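Local coordinates for protein acidocalcisomal pyrophosphatase (Trypanosoma cruzi, PDB 5CUX) that probably hydrolyses inorganic pyrophosphate to phosphate with magnesium as cofactor, here as its pyrophosphatase domain lacking the N-terminal part and binding pyrophosphate at two places, at residues A[59-64]-A[126-131]; A[75-80]-A[168-173]; A[119-124]-A[218-223]. One frame throughout, in Å; residues are numbered along the deposited sequence.

Interactions 1 and 2 are neighbours on the same sheet, their centres 11 Å apart, and Asn80 joins them: Leu61 O lies 2.8 Å from Asn80 N, a probable hydrogen bond, and the Asn80 side-chain amide reaches Pro60 O. Both touch a second subunit, and both contribute to one pyrophosphate pocket, interaction 1 through Val63 and interaction 2 through residues 75-78. Interaction 3 lies apart, its centre 23 Å from interaction 1's and 22 Å from interaction 2's, although a single residue separates 119-124 from 126-131. It borders the second pyrophosphate pocket; the Phe220 side chain is about 6 to 7 Å from those of Asp183 and Asp151, which bind magnesium in another structure of this protein but not here.

Interaction 1 of 3, residues A[59-64]-A[126-131]; sequences IPLYVR and GALPQT. With PO4 (phosphate ion), chain H.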
loop_
_atom_site.group_PDB
_atom_site.type_symbol
_atom_site.label_atom_id
_atom_site.label_comp_id
_atom_site.label_asym_id
_atom_site.label_seq_id
_atom_site.Cartn_x
_atom_site.Cartn_y
_atom_site.Cartn_z
ATOM N N ILE A 59 -25.630 7.332 15.285
ATOM C CA ILE A 59 -24.428 7.338 14.489
ATOM C C ILE A 59 -24.968 7.091 13.110
ATOM O O ILE A 59 -25.697 6.147 12.899
ATOM C CB ILE A 59 -23.505 6.194 14.894
ATOM C CG1 ILE A 59 -22.802 6.543 16.206
ATOM C CG2 ILE A 59 -22.511 5.906 13.782
ATOM C CD1 ILE A 59 -21.998 5.407 16.753
ATOM N N PRO A 60 -24.643 7.957 12.160
ATOM C CA PRO A 60 -25.116 7.827 10.773
ATOM C C PRO A 60 -24.702 6.500 10.131
ATOM O O PRO A 60 -23.577 6.067 10.325
ATOM C CB PRO A 60 -24.452 9.008 10.067
ATOM C CG PRO A 60 -24.212 10.006 11.178
ATOM C CD PRO A 60 -23.855 9.185 12.373
ATOM N N LEU A 61 -25.601 5.845 9.394
ATOM C CA LEU A 61 -25.268 4.607 8.709
ATOM C C LEU A 61 -24.371 4.968 7.543
ATOM O O LEU A 61 -23.382 4.304 7.285
ATOM C CB LEU A 61 -26.511 3.945 8.163
ATOM C CG LEU A 61 -26.232 2.881 7.093
ATOM C CD1 LEU A 61 -25.458 1.727 7.712
ATOM C CD2 LEU A 61 -27.557 2.345 6.506
ATOM N N TYR A 62 -24.718 6.032 6.824
ATOM C CA TYR A 62 -23.943 6.512 5.652
ATOM C C TYR A 62 -22.947 7.567 6.061
ATOM O O TYR A 62 -23.292 8.478 6.791
ATOM C CB TYR A 62 -24.888 7.086 4.611
ATOM C CG TYR A 62 -25.863 6.051 4.108
ATOM C CD1 TYR A 62 -25.470 5.094 3.188
ATOM C CD2 TYR A 62 -27.180 6.025 4.561
ATOM C CE1 TYR A 62 -26.368 4.125 2.705
ATOM C CE2 TYR A 62 -28.083 5.065 4.110
ATOM C CZ TYR A 62 -27.665 4.123 3.176
ATOM O OH TYR A 62 -28.545 3.187 2.704
ATOM N N VAL A 63 -21.696 7.448 5.645
ATOM C CA VAL A 63 -20.752 8.482 6.047
ATOM C C VAL A 63 -20.822 9.535 4.987
ATOM O O VAL A 63 -20.692 9.227 3.812
ATOM C CB VAL A 63 -19.341 8.002 6.117
ATOM C CG1 VAL A 63 -18.501 9.083 6.673
ATOM C CG2 VAL A 63 -19.256 6.798 6.962
ATOM N N ARG A 64 -21.051 10.776 5.384
ATOM C CA ARG A 64 -21.167 11.838 4.397
ATOM C C ARG A 64 -20.641 13.163 4.884
ATOM O O ARG A 64 -20.844 13.523 6.046
ATOM C CB ARG A 64 -22.612 12.104 4.026
ATOM C CG ARG A 64 -23.451 10.967 3.716
ATOM C CD ARG A 64 -24.681 11.581 3.093
ATOM N NE ARG A 64 -25.584 10.595 2.505
ATOM C CZ ARG A 64 -26.671 10.137 3.127
ATOM N NH1 ARG A 64 -26.968 10.605 4.355
ATOM N NH2 ARG A 64 -27.448 9.216 2.528
ATOM N N GLY A 126 -19.189 -6.742 14.316
ATOM C CA GLY A 126 -20.008 -5.696 14.911
ATOM C C GLY A 126 -21.327 -5.518 14.203
ATOM O O GLY A 126 -21.854 -6.442 13.601
ATOM N N ALA A 127 -21.867 -4.315 14.245
ATOM C CA ALA A 127 -23.147 -4.055 13.599
ATOM C C ALA A 127 -23.092 -2.759 12.803
ATOM O O ALA A 127 -22.186 -1.951 13.011
ATOM C CB ALA A 127 -24.204 -3.937 14.659
ATOM N N LEU A 128 -24.041 -2.549 11.891
ATOM C CA LEU A 128 -24.083 -1.277 11.174
ATOM C C LEU A 128 -25.186 -0.458 11.898
ATOM O O LEU A 128 -26.259 -0.979 12.174
ATOM C CB LEU A 128 -24.413 -1.504 9.690
ATOM C CG LEU A 128 -23.374 -2.329 8.899
ATOM C CD1 LEU A 128 -23.709 -2.338 7.437
ATOM C CD2 LEU A 128 -21.997 -1.752 9.058
ATOM N N PRO A 129 -24.930 0.819 12.246
ATOM C CA PRO A 129 -25.980 1.562 12.922
ATOM C C PRO A 129 -27.178 1.909 12.054
ATOM O O PRO A 129 -27.151 1.799 10.827
ATOM C CB PRO A 129 -25.248 2.783 13.461
ATOM C CG PRO A 129 -24.197 3.022 12.507
ATOM C CD PRO A 129 -23.697 1.618 12.176
ATOM N N GLN A 130 -28.257 2.315 12.715
ATOM C CA GLN A 130 -29.512 2.669 12.048
ATOM C C GLN A 130 -30.055 1.568 11.153
ATOM O O GLN A 130 -30.703 1.821 10.126
ATOM C CB GLN A 130 -29.381 4.002 11.282
ATOM C CG GLN A 130 -29.064 5.134 12.229
ATOM C CD GLN A 130 -28.761 6.420 11.528
ATOM O OE1 GLN A 130 -28.531 6.454 10.317
ATOM N NE2 GLN A 130 -28.740 7.500 12.291
ATOM N N THR A 131 -29.793 0.336 11.544
ATOM C CA THR A 131 -30.358 -0.771 10.810
ATOM C C THR A 131 -31.254 -1.607 11.726
ATOM O O THR A 131 -31.136 -1.580 12.941
ATOM C CB THR A 131 -29.272 -1.675 10.149
ATOM O OG1 THR A 131 -28.306 -2.088 11.122
ATOM C CG2 THR A 131 -28.606 -0.936 9.003
HETATM P P PO4 H . -30.503 8.751 5.275
HETATM O O1 PO4 H . -30.081 8.422 3.884
HETATM O O2 PO4 H . -30.690 10.229 5.403
HETATM O O3 PO4 H . -29.456 8.291 6.248
HETATM O O4 PO4 H . -31.785 8.064 5.568
#
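Gln130 reaches across to the loop 59-64 and holds it by its backbone: its OE1 accepts a hydrogen bond of 3.1 Å from Leu61 N. The N-H comes in above the plane of the amide carbonyl, 62° out of it, and so meets the oxygen from over the flat group. The extended chain beyond CG suits glutamine to this task, since it carries the amide past Ile59 O while NE2 goes on to His57 O, two residues before Ile59. Both polar ends of the amide are thus tied to the same loop.

The tight part of the contact is mostly apolar side chains and backbone carbonyls. Pro129 lays its ring against Ile59, with Ile59 CG2 3.6 Å from Pro129 CG. That methyl is available because it stands anti to the backbone N, leaving CG1 beside the nitrogen. Leu61 supplies the next wedge, its CD1 meeting Leu128 CB at 3.9 Å and Pro129 O at 3.5 Å; Leu61 also packs on Ile250 of helix 243-262. Thr131 steadies the turn after the strand, its OG1 donating to Leu128 O at 2.6 Å and receiving Ile150 N.

The outer side is looser, a stepped pile within 59-64 ending at exposed Arg64, which Gln20 of a second subunit partly meets. Leu61 CG sits over one face of the Tyr62 ring, and Tyr62 CB over one face of the Arg64 guanidinium. At that guanidinium's edge, Arg64 NH2 donates to O1 of a phosphate ion at 3.1 Å, nearly straight at 172°; His254 binds the same ion, probably from the crystallisation liquor.

The arrangement is that of a connecting loop laid over the end of strand 124-128, beside its antiparallel neighbour 79-83, in the barrel-like sheet of soluble family I pyrophosphatases.

Interaction 2 of 3, residues A[75-80]-A[168-173]; sequences PMNRYN and VKVLGI. With POP (pyrophosphate 2-), chain C.
Tyr79 and Val168 face each other as a hydrogen-bonded pair of an antiparallel beta ladder, where strand 79-83 meets strand 165-178. Tyr79 N donates to Val168 O at 2.9 Å, and Val168 N returns the bond to Tyr79 O. Residues 75-78 form the loop leading into strand 79-83, while 168-173 run on as strand, and a classic beta bulge follows: Leu171 and Gly172 both face Ile187 of strand 181-190. Gly172 has backbone angles that would jam a CB against the preceding carbonyl, so glycine fits there.

Asn77 extends the ladder with its side chain. Its amide stands in for a strand peptide: OD1 accepts Val170 N at 2.8 Å, while ND2 gives its hydrogen to Val170 O at 2.9 Å. The second bond is almost straight, 174°; it falls on a lone pair of Val170 O in the plane of that carbonyl, and Val170 O lies in the plane of the Asn77 amide. Having CG opposite the backbone N (chi1 -173°) swings the amide over to strand 165-178, and two bonds to one residue fix its rotation. Asparagine has just the donor, acceptor and short reach required. The stem of Lys169 crosses this amide at about a right angle before its chain runs on to Cys196 O.

Beside the amide, whose OD1 lies at the ring's edge and in its plane, Tyr79 packs against Val170, with CD1 3.5 Å from the CG2 methyl; Met247 of helix 243-262 also covers the ring.

Residues 75-78 border a bound pyrophosphate, gripped as well by Arg68 and Lys70. The extended chain of Arg78 passes alongside it, oxygen O2 lying over one guanidinium face, and its NH1 is taken by His191 ND1. The backbone binds it too: Asn77 N donates to the bridging oxygen O of the pyrophosphate, 3.1 Å away at 166°.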
loop_
_atom_site.group_PDB
_atom_site.type_symbol
_atom_site.label_atom_id
_atom_site.label_comp_id
_atom_site.label_asym_id
_atom_site.label_seq_id
_atom_site.Cartn_x
_atom_site.Cartn_y
_atom_site.Cartn_z
ATOM N N PRO A 75 -20.106 5.526 -7.601
ATOM C CA PRO A 75 -21.153 5.231 -6.612
ATOM C C PRO A 75 -20.653 5.315 -5.198
ATOM O O PRO A 75 -19.511 5.001 -4.937
ATOM C CB PRO A 75 -21.562 3.815 -6.954
ATOM C CG PRO A 75 -20.924 3.545 -8.328
ATOM C CD PRO A 75 -19.654 4.305 -8.282
ATOM N N MET A 76 -21.522 5.711 -4.279
ATOM C CA MET A 76 -21.140 5.834 -2.875
ATOM C C MET A 76 -21.111 4.515 -2.136
ATOM O O MET A 76 -22.002 3.683 -2.295
ATOM C CB MET A 76 -22.085 6.752 -2.157
ATOM C CG MET A 76 -22.007 8.177 -2.632
ATOM S SD MET A 76 -23.478 9.146 -2.187
ATOM C CE MET A 76 -24.531 8.808 -3.821
ATOM N N ASN A 77 -20.083 4.331 -1.314
ATOM C CA ASN A 77 -19.938 3.130 -0.525
ATOM C C ASN A 77 -19.048 3.390 0.691
ATOM O O ASN A 77 -17.920 2.946 0.696
ATOM C CB ASN A 77 -19.335 2.042 -1.387
ATOM C CG ASN A 77 -19.304 0.698 -0.693
ATOM O OD1 ASN A 77 -19.442 0.637 0.534
ATOM N ND2 ASN A 77 -19.114 -0.393 -1.464
ATOM N N ARG A 78 -19.517 4.149 1.688
ATOM C CA ARG A 78 -18.756 4.404 2.925
ATOM C C ARG A 78 -19.809 4.339 4.003
ATOM O O ARG A 78 -20.605 5.247 4.146
ATOM C CB ARG A 78 -18.055 5.797 2.955
ATOM C CG ARG A 78 -16.494 5.758 2.748
ATOM C CD ARG A 78 -15.653 7.141 2.534
ATOM N NE ARG A 78 -14.198 6.855 2.307
ATOM C CZ ARG A 78 -13.183 7.721 2.069
ATOM N NH1 ARG A 78 -11.937 7.253 1.896
ATOM N NH2 ARG A 78 -13.370 9.040 1.992
ATOM N N TYR A 79 -19.860 3.231 4.728
ATOM C CA TYR A 79 -20.823 3.084 5.826
ATOM C C TYR A 79 -20.122 3.138 7.171
ATOM O O TYR A 79 -18.900 2.905 7.229
ATOM C CB TYR A 79 -21.505 1.749 5.757
ATOM C CG TYR A 79 -22.323 1.554 4.532
ATOM C CD1 TYR A 79 -21.728 1.228 3.323
ATOM C CD2 TYR A 79 -23.722 1.670 4.583
ATOM C CE1 TYR A 79 -22.508 1.019 2.196
ATOM C CE2 TYR A 79 -24.499 1.454 3.468
ATOM C CZ TYR A 79 -23.893 1.131 2.288
ATOM O OH TYR A 79 -24.676 0.876 1.198
ATOM N N ASN A 80 -20.856 3.449 8.248
ATOM C CA ASN A 80 -20.229 3.427 9.575
ATOM C C ASN A 80 -20.376 1.995 10.143
ATOM O O ASN A 80 -21.362 1.296 9.893
ATOM C CB ASN A 80 -20.821 4.463 10.541
ATOM C CG ASN A 80 -20.084 5.824 10.488
ATOM O OD1 ASN A 80 -18.854 5.898 10.552
ATOM N ND2 ASN A 80 -20.849 6.912 10.394
ATOM N N VAL A 168 -16.366 1.986 6.653
ATOM C CA VAL A 168 -15.970 0.764 5.983
ATOM C C VAL A 168 -16.607 0.720 4.632
ATOM O O VAL A 168 -17.597 1.381 4.423
ATOM C CB VAL A 168 -16.444 -0.472 6.751
ATOM C CG1 VAL A 168 -15.881 -0.444 8.203
ATOM C CG2 VAL A 168 -17.968 -0.558 6.718
ATOM N N LYS A 169 -16.061 -0.059 3.715
ATOM C CA LYS A 169 -16.627 -0.194 2.391
ATOM C C LYS A 169 -17.360 -1.545 2.381
ATOM O O LYS A 169 -16.796 -2.560 2.790
ATOM C CB LYS A 169 -15.479 -0.153 1.398
ATOM C CG LYS A 169 -15.777 -0.520 -0.048
ATOM C CD LYS A 169 -14.458 -0.451 -0.793
ATOM C CE LYS A 169 -14.585 -0.776 -2.252
ATOM N NZ LYS A 169 -13.285 -0.414 -2.934
ATOM N N VAL A 170 -18.615 -1.579 1.955
ATOM C CA VAL A 170 -19.348 -2.838 1.932
ATOM C C VAL A 170 -18.983 -3.640 0.672
ATOM O O VAL A 170 -19.002 -3.101 -0.435
ATOM C CB VAL A 170 -20.834 -2.567 1.992
ATOM C CG1 VAL A 170 -21.604 -3.724 1.462
ATOM C CG2 VAL A 170 -21.237 -2.268 3.413
ATOM N N LEU A 171 -18.657 -4.929 0.849
ATOM C CA LEU A 171 -18.222 -5.811 -0.228
ATOM C C LEU A 171 -19.089 -6.981 -0.545
ATOM O O LEU A 171 -18.885 -7.593 -1.598
ATOM C CB LEU A 171 -16.847 -6.409 0.068
ATOM C CG LEU A 171 -15.737 -5.444 0.370
ATOM C CD1 LEU A 171 -14.628 -6.128 1.135
ATOM C CD2 LEU A 171 -15.229 -4.883 -0.922
ATOM N N GLY A 172 -20.017 -7.352 0.327
ATOM C CA GLY A 172 -20.829 -8.525 0.012
ATOM C C GLY A 172 -21.614 -8.968 1.232
ATOM O O GLY A 172 -21.597 -8.286 2.296
ATOM N N ILE A 173 -22.280 -10.118 1.142
ATOM C CA ILE A 173 -23.064 -10.509 2.290
ATOM C C ILE A 173 -23.290 -12.005 2.334
ATOM O O ILE A 173 -23.226 -12.674 1.298
ATOM C CB ILE A 173 -24.378 -9.702 2.259
ATOM C CG1 ILE A 173 -25.162 -9.848 3.542
ATOM C CG2 ILE A 173 -25.189 -10.125 1.108
ATOM C CD1 ILE A 173 -26.393 -8.933 3.571
HETATM P P1 POP C . -17.034 6.268 -2.113
HETATM O O1 POP C . -17.144 6.693 -3.592
HETATM O O2 POP C . -15.731 6.831 -1.503
HETATM O O3 POP C . -16.961 4.727 -2.075
HETATM O O POP C . -18.278 6.801 -1.349
HETATM P P2 POP C . -18.386 8.207 -0.707
HETATM O O4 POP C . -18.673 9.270 -1.777
HETATM O O5 POP C . -17.084 8.557 0.036
HETATM O O6 POP C . -19.552 8.238 0.295
#

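Interaction 3 of 3, residues A[119-124]-A[218-223]; sequences GDMMWN and EWFRVY. With POP (pyrophosphate 2-), chain D.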
loop_
_atom_site.group_PDB
_atom_site.type_symbol
_atom_site.label_atom_id
_atom_site.label_comp_id
_atom_site.label_asym_id
_atom_site.label_seq_id
_atom_site.Cartn_x
_atom_site.Cartn_y
_atom_site.Cartn_z
ATOM N N GLY A 119 -13.470 -20.691 19.584
ATOM C CA GLY A 119 -12.219 -20.034 19.299
ATOM C C GLY A 119 -12.436 -18.537 19.365
ATOM O O GLY A 119 -13.427 -18.082 19.924
ATOM N N ASP A 120 -11.522 -17.744 18.813
ATOM C CA ASP A 120 -11.723 -16.300 18.862
ATOM C C ASP A 120 -12.327 -15.888 17.537
ATOM O O ASP A 120 -12.292 -16.661 16.575
ATOM C CB ASP A 120 -10.412 -15.534 19.057
ATOM C CG ASP A 120 -9.479 -16.210 20.017
ATOM O OD1 ASP A 120 -8.869 -17.265 19.621
ATOM O OD2 ASP A 120 -9.381 -15.675 21.154
ATOM N N MET A 121 -12.910 -14.682 17.535
ATOM C CA MET A 121 -13.517 -14.081 16.367
ATOM C C MET A 121 -12.260 -13.546 15.677
ATOM O O MET A 121 -11.499 -12.786 16.251
ATOM C CB MET A 121 -14.489 -12.983 16.833
ATOM C CG MET A 121 -15.085 -12.133 15.726
ATOM S SD MET A 121 -15.637 -13.169 14.386
ATOM C CE MET A 121 -17.229 -13.740 14.994
ATOM N N MET A 122 -12.014 -13.969 14.456
ATOM C CA MET A 122 -10.784 -13.580 13.786
ATOM C C MET A 122 -10.818 -12.324 12.932
ATOM O O MET A 122 -9.821 -11.953 12.267
ATOM C CB MET A 122 -10.289 -14.781 12.997
ATOM C CG MET A 122 -10.099 -15.974 13.956
ATOM S SD MET A 122 -9.572 -17.522 13.253
ATOM C CE MET A 122 -10.789 -17.873 12.101
ATOM N N TRP A 123 -11.955 -11.642 12.984
ATOM C CA TRP A 123 -12.114 -10.428 12.234
ATOM C C TRP A 123 -12.853 -9.494 13.178
ATOM O O TRP A 123 -13.426 -9.961 14.144
ATOM C CB TRP A 123 -12.933 -10.765 10.994
ATOM C CG TRP A 123 -12.250 -11.778 10.121
ATOM C CD1 TRP A 123 -11.304 -11.533 9.154
ATOM C CD2 TRP A 123 -12.420 -13.204 10.154
ATOM N NE1 TRP A 123 -10.883 -12.704 8.581
ATOM C CE2 TRP A 123 -11.541 -13.752 9.172
ATOM C CE3 TRP A 123 -13.219 -14.077 10.916
ATOM C CZ2 TRP A 123 -11.445 -15.138 8.936
ATOM C CZ3 TRP A 123 -13.121 -15.437 10.685
ATOM C CH2 TRP A 123 -12.241 -15.961 9.697
ATOM N N ASN A 124 -12.818 -8.190 12.966
ATOM C CA ASN A 124 -13.601 -7.343 13.836
ATOM C C ASN A 124 -15.064 -7.663 13.487
ATOM O O ASN A 124 -15.427 -7.696 12.313
ATOM C CB ASN A 124 -13.312 -5.886 13.560
ATOM C CG ASN A 124 -11.851 -5.534 13.752
ATOM O OD1 ASN A 124 -11.320 -5.587 14.853
ATOM N ND2 ASN A 124 -11.202 -5.165 12.676
ATOM N N GLU A 218 -16.939 -21.022 7.359
ATOM C CA GLU A 218 -16.708 -22.109 8.270
ATOM C C GLU A 218 -16.918 -21.763 9.720
ATOM O O GLU A 218 -17.593 -22.488 10.431
ATOM C CB GLU A 218 -15.307 -22.642 8.087
ATOM C CG GLU A 218 -14.964 -23.724 9.082
ATOM C CD GLU A 218 -15.630 -25.045 8.755
ATOM O OE1 GLU A 218 -16.534 -25.086 7.874
ATOM O OE2 GLU A 218 -15.242 -26.048 9.390
ATOM N N TRP A 219 -16.348 -20.662 10.178
ATOM C CA TRP A 219 -16.488 -20.331 11.586
ATOM C C TRP A 219 -17.946 -20.154 11.903
ATOM O O TRP A 219 -18.448 -20.730 12.854
ATOM C CB TRP A 219 -15.724 -19.063 11.946
ATOM C CG TRP A 219 -15.540 -18.859 13.438
ATOM C CD1 TRP A 219 -14.450 -19.221 14.201
ATOM C CD2 TRP A 219 -16.443 -18.210 14.328
ATOM N NE1 TRP A 219 -14.619 -18.823 15.514
ATOM C CE2 TRP A 219 -15.826 -18.195 15.626
ATOM C CE3 TRP A 219 -17.695 -17.638 14.167
ATOM C CZ2 TRP A 219 -16.427 -17.621 16.750
ATOM C CZ3 TRP A 219 -18.302 -17.059 15.293
ATOM C CH2 TRP A 219 -17.656 -17.056 16.577
ATOM N N PHE A 220 -18.659 -19.381 11.094
ATOM C CA PHE A 220 -20.077 -19.198 11.350
ATOM C C PHE A 220 -20.911 -20.471 11.199
ATOM O O PHE A 220 -21.913 -20.659 11.902
ATOM C CB PHE A 220 -20.598 -18.078 10.475
ATOM C CG PHE A 220 -20.360 -16.757 11.061
ATOM C CD1 PHE A 220 -20.952 -16.424 12.278
ATOM C CD2 PHE A 220 -19.489 -15.879 10.479
ATOM C CE1 PHE A 220 -20.673 -15.231 12.921
ATOM C CE2 PHE A 220 -19.203 -14.681 11.111
ATOM C CZ PHE A 220 -19.801 -14.359 12.345
ATOM N N ARG A 221 -20.508 -21.346 10.296
ATOM C CA ARG A 221 -21.229 -22.590 10.140
ATOM C C ARG A 221 -21.073 -23.599 11.296
ATOM O O ARG A 221 -21.894 -24.510 11.438
ATOM C CB ARG A 221 -20.784 -23.315 8.875
ATOM C CG ARG A 221 -21.391 -24.652 8.806
ATOM C CD ARG A 221 -21.151 -25.277 7.518
ATOM N NE ARG A 221 -19.876 -25.961 7.490
ATOM C CZ ARG A 221 -19.559 -26.998 8.269
ATOM N NH1 ARG A 221 -20.426 -27.490 9.151
ATOM N NH2 ARG A 221 -18.351 -27.540 8.188
ATOM N N VAL A 222 -20.039 -23.477 12.125
ATOM C CA VAL A 222 -19.851 -24.524 13.137
ATOM C C VAL A 222 -19.632 -24.031 14.551
ATOM O O VAL A 222 -19.646 -24.812 15.497
ATOM C CB VAL A 222 -18.619 -25.450 12.774
ATOM C CG1 VAL A 222 -18.704 -26.003 11.349
ATOM C CG2 VAL A 222 -17.311 -24.658 12.961
ATOM N N TYR A 223 -19.427 -22.739 14.701
ATOM C CA TYR A 223 -19.146 -22.218 16.010
ATOM C C TYR A 223 -20.095 -22.601 17.128
ATOM O O TYR A 223 -19.743 -22.493 18.298
ATOM C CB TYR A 223 -19.002 -20.711 15.951
ATOM C CG TYR A 223 -20.289 -19.942 15.935
ATOM C CD1 TYR A 223 -21.080 -19.867 14.783
ATOM C CD2 TYR A 223 -20.692 -19.234 17.068
ATOM C CE1 TYR A 223 -22.242 -19.098 14.774
ATOM C CE2 TYR A 223 -21.835 -18.465 17.070
ATOM C CZ TYR A 223 -22.603 -18.402 15.933
ATOM O OH TYR A 223 -23.738 -17.674 15.997
HETATM P P1 POP D . -25.660 -16.505 18.734
HETATM O O1 POP D . -24.202 -16.627 18.254
HETATM O O2 POP D . -25.718 -16.818 20.239
HETATM O O3 POP D . -26.559 -17.481 17.958
HETATM O O POP D . -26.165 -15.078 18.472
HETATM P P2 POP D . -26.542 -14.186 19.666
HETATM O O4 POP D . -25.271 -13.515 20.227
HETATM O O5 POP D . -27.532 -13.097 19.200
HETATM O O6 POP D . -27.196 -15.052 20.763
#
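Met121 drops its terminal methyl onto Trp219: CE lies 3.9 Å from the centre of the six-membered indole ring, a CH-pi contact over the face. Its sulfur stands farther off, 4.8 Å from the same centre and almost on the ring normal, which makes the pair a Met-aromatic contact. Bends at chi2 and chi3 (46° and 81°) fold the flexible chain so that the methyl, and not the stem, meets the ring. The same methyl touches Phe220, with CE 3.7 Å from CZ, and so fills the notch between two aromatic residues of helix 212-222. An unbranched, polarisable thioether suits such a notch well.

The indole is held from its other face too. Tyr223 CB lies against it opposite Met121, and the edge of the Trp219 ring meets Phe220. Gly119 O lies at the edge of the indole, near its plane, and the backbone angles of Gly119 suit glycine. Farther out, His118 and Tyr116 also pack on Trp219, while Asp120 points away to a salt bridge with Arg90. On the loop's outer side Met122 and Trp123 meet Trp88 of a neighbouring subunit.

Tyr223 carries the arrangement to the ligand. Trp219 CZ3 lies 3.5 Å from the plane of the Tyr223 ring, over one face and towards its rim, and Tyr223 OH donates a hydrogen bond of 2.5 Å to O1 of a pyrophosphate. Trp219, backed by Met121, therefore lies in the second shell of a pocket that Tyr223 shares with Lys92, Arg114, Asp178 and Lys224, consistent with the active site of a family I pyrophosphatase.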